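PDB 3OZQ: Serpin48 from Tenebrio molitor, which inhibits the protease SPE with high specificity, acting as a serpin in the innate immunity of this insect. Local coordinates for residues L27-F39 / G364-N376. Sequence-based numbering, arbitrary orientation.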
# COMPACT_ATOMS: atom_id res chain seq x y z
N LEU A 27 4.50 -1.98 -11.63
CA LEU A 27 4.02 -2.43 -12.93
C LEU A 27 5.05 -3.25 -13.69
O LEU A 27 4.71 -4.25 -14.32
CB LEU A 27 3.68 -1.20 -13.78
CG LEU A 27 2.23 -0.99 -14.18
CD1 LEU A 27 2.12 0.35 -14.89
CD2 LEU A 27 1.76 -2.14 -15.06
N LYS A 28 6.31 -2.81 -13.64
CA LYS A 28 7.38 -3.43 -14.41
C LYS A 28 7.52 -4.91 -14.12
O LYS A 28 7.82 -5.69 -15.01
CB LYS A 28 8.72 -2.73 -14.13
CG LYS A 28 8.83 -1.32 -14.70
CD LYS A 28 10.18 -0.71 -14.31
CE LYS A 28 10.41 0.65 -14.95
NZ LYS A 28 11.73 1.20 -14.53
N THR A 29 7.30 -5.29 -12.87
CA THR A 29 7.47 -6.67 -12.46
C THR A 29 6.13 -7.40 -12.30
O THR A 29 6.07 -8.63 -12.37
CB THR A 29 8.32 -6.76 -11.16
OG1 THR A 29 8.47 -8.14 -10.76
CG2 THR A 29 7.66 -6.00 -10.03
N GLU A 30 5.06 -6.65 -12.08
CA GLU A 30 3.74 -7.27 -11.99
C GLU A 30 3.02 -7.26 -13.35
O GLU A 30 2.88 -6.21 -13.98
CB GLU A 30 2.90 -6.59 -10.90
CG GLU A 30 3.44 -6.82 -9.48
CD GLU A 30 3.42 -8.29 -9.08
OE1 GLU A 30 4.40 -8.76 -8.44
OE2 GLU A 30 2.45 -8.99 -9.45
N LYS A 31 2.57 -8.42 -13.79
CA LYS A 31 2.00 -8.57 -15.13
C LYS A 31 0.47 -8.69 -15.16
O LYS A 31 -0.13 -8.72 -16.23
CB LYS A 31 2.62 -9.78 -15.83
CG LYS A 31 3.05 -10.91 -14.91
CD LYS A 31 1.99 -11.22 -13.84
CE LYS A 31 2.66 -11.85 -12.61
NZ LYS A 31 4.03 -11.29 -12.34
N ALA A 32 -0.15 -8.77 -13.99
CA ALA A 32 -1.60 -8.84 -13.90
C ALA A 32 -2.06 -7.96 -12.75
O ALA A 32 -1.68 -6.80 -12.66
CB ALA A 32 -2.05 -10.29 -13.72
N ASN A 33 -2.88 -8.50 -11.86
CA ASN A 33 -3.35 -7.70 -10.74
C ASN A 33 -2.21 -7.45 -9.77
O ASN A 33 -1.30 -8.27 -9.62
CB ASN A 33 -4.53 -8.35 -10.01
CG ASN A 33 -5.63 -8.79 -10.95
OD1 ASN A 33 -5.76 -8.28 -12.06
ND2 ASN A 33 -6.45 -9.73 -10.49
N PHE A 34 -2.24 -6.28 -9.13
CA PHE A 34 -1.39 -6.07 -7.98
C PHE A 34 -1.98 -5.07 -6.98
O PHE A 34 -2.94 -4.32 -7.28
CB PHE A 34 0.07 -5.71 -8.37
CG PHE A 34 0.24 -4.32 -8.94
CD1 PHE A 34 0.35 -3.22 -8.10
CD2 PHE A 34 0.29 -4.12 -10.30
CE1 PHE A 34 0.51 -1.93 -8.62
CE2 PHE A 34 0.45 -2.84 -10.82
CZ PHE A 34 0.55 -1.75 -9.97
N LEU A 35 -1.40 -5.09 -5.78
CA LEU A 35 -1.74 -4.20 -4.68
C LEU A 35 -0.43 -3.76 -4.03
O LEU A 35 0.46 -4.58 -3.83
CB LEU A 35 -2.62 -4.93 -3.65
CG LEU A 35 -3.00 -4.19 -2.37
CD1 LEU A 35 -3.92 -3.01 -2.70
CD2 LEU A 35 -3.69 -5.11 -1.38
N VAL A 36 -0.31 -2.46 -3.75
CA VAL A 36 0.87 -1.92 -3.11
C VAL A 36 0.50 -0.78 -2.14
O VAL A 36 -0.49 -0.08 -2.35
CB VAL A 36 1.92 -1.43 -4.14
CG1 VAL A 36 1.34 -0.32 -5.07
CG2 VAL A 36 3.24 -0.98 -3.44
N SER A 37 1.27 -0.65 -1.06
CA SER A 37 1.12 0.48 -0.15
C SER A 37 2.37 1.34 -0.16
O SER A 37 3.30 1.11 0.62
CB SER A 37 0.85 0.02 1.27
OG SER A 37 0.66 1.16 2.10
N PRO A 38 2.41 2.33 -1.06
CA PRO A 38 3.55 3.26 -1.01
C PRO A 38 3.65 3.95 0.36
O PRO A 38 4.75 4.13 0.90
CB PRO A 38 3.23 4.25 -2.13
CG PRO A 38 2.37 3.44 -3.10
CD PRO A 38 1.51 2.60 -2.19
N PHE A 39 2.50 4.29 0.94
CA PHE A 39 2.49 4.92 2.26
C PHE A 39 3.23 4.08 3.30
O PHE A 39 4.14 4.57 3.97
CB PHE A 39 1.06 5.16 2.74
CG PHE A 39 0.96 5.32 4.23
CD1 PHE A 39 0.59 4.26 5.04
CD2 PHE A 39 1.26 6.54 4.82
CE1 PHE A 39 0.53 4.40 6.41
CE2 PHE A 39 1.18 6.69 6.19
CZ PHE A 39 0.81 5.63 6.98
N GLY A 364 -7.74 12.06 2.90
CA GLY A 364 -7.01 12.65 1.79
C GLY A 364 -5.70 11.93 1.47
O GLY A 364 -5.04 12.24 0.48
N MET A 365 -5.32 10.97 2.30
CA MET A 365 -4.08 10.26 2.03
C MET A 365 -4.29 8.87 1.42
O MET A 365 -5.02 8.04 1.98
CB MET A 365 -3.24 10.15 3.28
CG MET A 365 -1.82 9.69 3.01
SD MET A 365 -0.90 9.58 4.53
CE MET A 365 -1.80 8.30 5.38
N ILE A 366 -3.63 8.62 0.29
CA ILE A 366 -3.64 7.29 -0.33
C ILE A 366 -2.89 6.25 0.52
O ILE A 366 -1.71 6.41 0.82
CB ILE A 366 -3.05 7.34 -1.74
CG1 ILE A 366 -3.91 8.25 -2.63
CG2 ILE A 366 -2.97 5.92 -2.36
CD1 ILE A 366 -3.38 8.43 -4.03
N LEU A 367 -3.59 5.19 0.90
CA LEU A 367 -3.04 4.10 1.70
C LEU A 367 -2.62 2.88 0.87
O LEU A 367 -1.62 2.23 1.16
CB LEU A 367 -4.07 3.66 2.74
CG LEU A 367 -3.87 4.22 4.15
CD1 LEU A 367 -3.89 5.75 4.12
CD2 LEU A 367 -4.90 3.66 5.12
N PHE A 368 -3.42 2.58 -0.15
CA PHE A 368 -3.18 1.43 -1.02
C PHE A 368 -3.53 1.84 -2.44
O PHE A 368 -4.42 2.66 -2.65
CB PHE A 368 -4.11 0.28 -0.65
CG PHE A 368 -3.68 -0.51 0.55
CD1 PHE A 368 -2.72 -1.51 0.43
CD2 PHE A 368 -4.26 -0.29 1.79
CE1 PHE A 368 -2.33 -2.26 1.53
CE2 PHE A 368 -3.87 -1.04 2.90
CZ PHE A 368 -2.91 -2.03 2.76
N ALA A 369 -2.82 1.28 -3.41
CA ALA A 369 -3.17 1.47 -4.81
C ALA A 369 -2.92 0.15 -5.55
O ALA A 369 -2.15 -0.68 -5.10
CB ALA A 369 -2.36 2.58 -5.40
N GLY A 370 -3.59 -0.04 -6.67
CA GLY A 370 -3.40 -1.26 -7.42
C GLY A 370 -4.27 -1.31 -8.66
O GLY A 370 -4.87 -0.31 -9.07
N ARG A 371 -4.33 -2.48 -9.25
CA ARG A 371 -5.07 -2.64 -10.47
C ARG A 371 -5.60 -4.06 -10.56
O ARG A 371 -5.08 -4.98 -9.92
CB ARG A 371 -4.18 -2.33 -11.67
CG ARG A 371 -3.24 -3.43 -12.00
CD ARG A 371 -2.38 -3.07 -13.17
NE ARG A 371 -1.49 -4.17 -13.49
CZ ARG A 371 -0.86 -4.28 -14.65
NH1 ARG A 371 -1.04 -3.36 -15.59
NH2 ARG A 371 -0.07 -5.32 -14.88
N VAL A 372 -6.68 -4.19 -11.33
CA VAL A 372 -7.24 -5.48 -11.67
C VAL A 372 -7.31 -5.52 -13.20
O VAL A 372 -7.91 -4.64 -13.82
CB VAL A 372 -8.68 -5.60 -11.16
CG1 VAL A 372 -9.33 -6.88 -11.72
CG2 VAL A 372 -8.71 -5.56 -9.63
N THR A 373 -6.66 -6.51 -13.80
CA THR A 373 -6.71 -6.71 -15.24
C THR A 373 -7.32 -8.07 -15.54
O THR A 373 -7.60 -8.39 -16.69
CB THR A 373 -5.31 -6.70 -15.88
OG1 THR A 373 -4.62 -7.89 -15.50
CG2 THR A 373 -4.52 -5.47 -15.43
N THR A 374 -7.51 -8.87 -14.49
CA THR A 374 -7.98 -10.23 -14.66
C THR A 374 -8.78 -10.71 -13.45
O THR A 374 -8.44 -10.39 -12.31
CB THR A 374 -6.80 -11.20 -14.91
OG1 THR A 374 -7.26 -12.34 -15.65
CG2 THR A 374 -6.20 -11.67 -13.59
N LEU A 375 -9.85 -11.46 -13.71
CA LEU A 375 -10.73 -11.98 -12.68
C LEU A 375 -11.13 -13.38 -13.11
O LEU A 375 -10.98 -13.71 -14.29
CB LEU A 375 -12.00 -11.13 -12.56
CG LEU A 375 -12.14 -10.11 -11.42
CD1 LEU A 375 -10.79 -9.77 -10.80
CD2 LEU A 375 -12.88 -8.85 -11.90
N ASN A 376 -11.64 -14.19 -12.19
CA ASN A 376 -12.17 -15.51 -12.55
C ASN A 376 -13.50 -15.82 -11.86
O ASN A 376 -14.21 -16.78 -12.19
CB ASN A 376 -11.13 -16.61 -12.29
CG ASN A 376 -10.87 -16.83 -10.81
OD1 ASN A 376 -10.07 -17.69 -10.43
ND2 ASN A 376 -11.55 -16.06 -9.96
OXT ASN A 376 -13.91 -15.09 -10.95
O HOH W 1 0.20 5.32 -0.66
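L27 lays CD2 over one face of the R371 guanidinium, offset toward its rim, while T373 CG2 lies over the opposite face and K31 CA sits at the edge, in plane. A32 O, tilted from that plane, accepts from R371 NE at 2.8 Å and more weakly from R371 NH2, and E247 pairs with R371 NH1 in a salt bridge. The F34 ring meets R371 obliquely, CE2 3.6 Å from NE; with the planes 44° apart, this is no stack. At the far end, M365 CE rests over one face of the F39 ring, 3.5 Å from CE2, and SD stands obliquely 4.6 Å from the ring centroid, a Met-aromatic contact.

N33 binds the C-terminal tail through its whole amide. With CG beside the backbone N (chi1 -50°), OD1 accepts from T373 N at 2.6 Å and from T374 N, the latter on a lone pair; ND2 returns a nearly straight bond to T374 O (2.8 Å, 169°) within the amide plane. Replacing N33 with alanine removes the amide, and is likely to leave the T373 and T374 N-H groups and T374 O without these mates and the tail freer to move.

Between these ends, strands 34-36 and 365-372 run antiparallel: F34/R371 and V36/A369 are hydrogen-bonded pairs, L35/G370 a non-hydrogen-bonded one. S37 OG donates to L367 O (2.7 Å) and also N-caps helix 38-50 through S40 N. L367 and F368 both face I360 in a classic beta bulge. Strand 365-372, paired antiparallel along one edge with strand 34-36 and along the other with strand 356-362, and packed beside helix 10-29, belongs to beta-sheet B of the serpin fold.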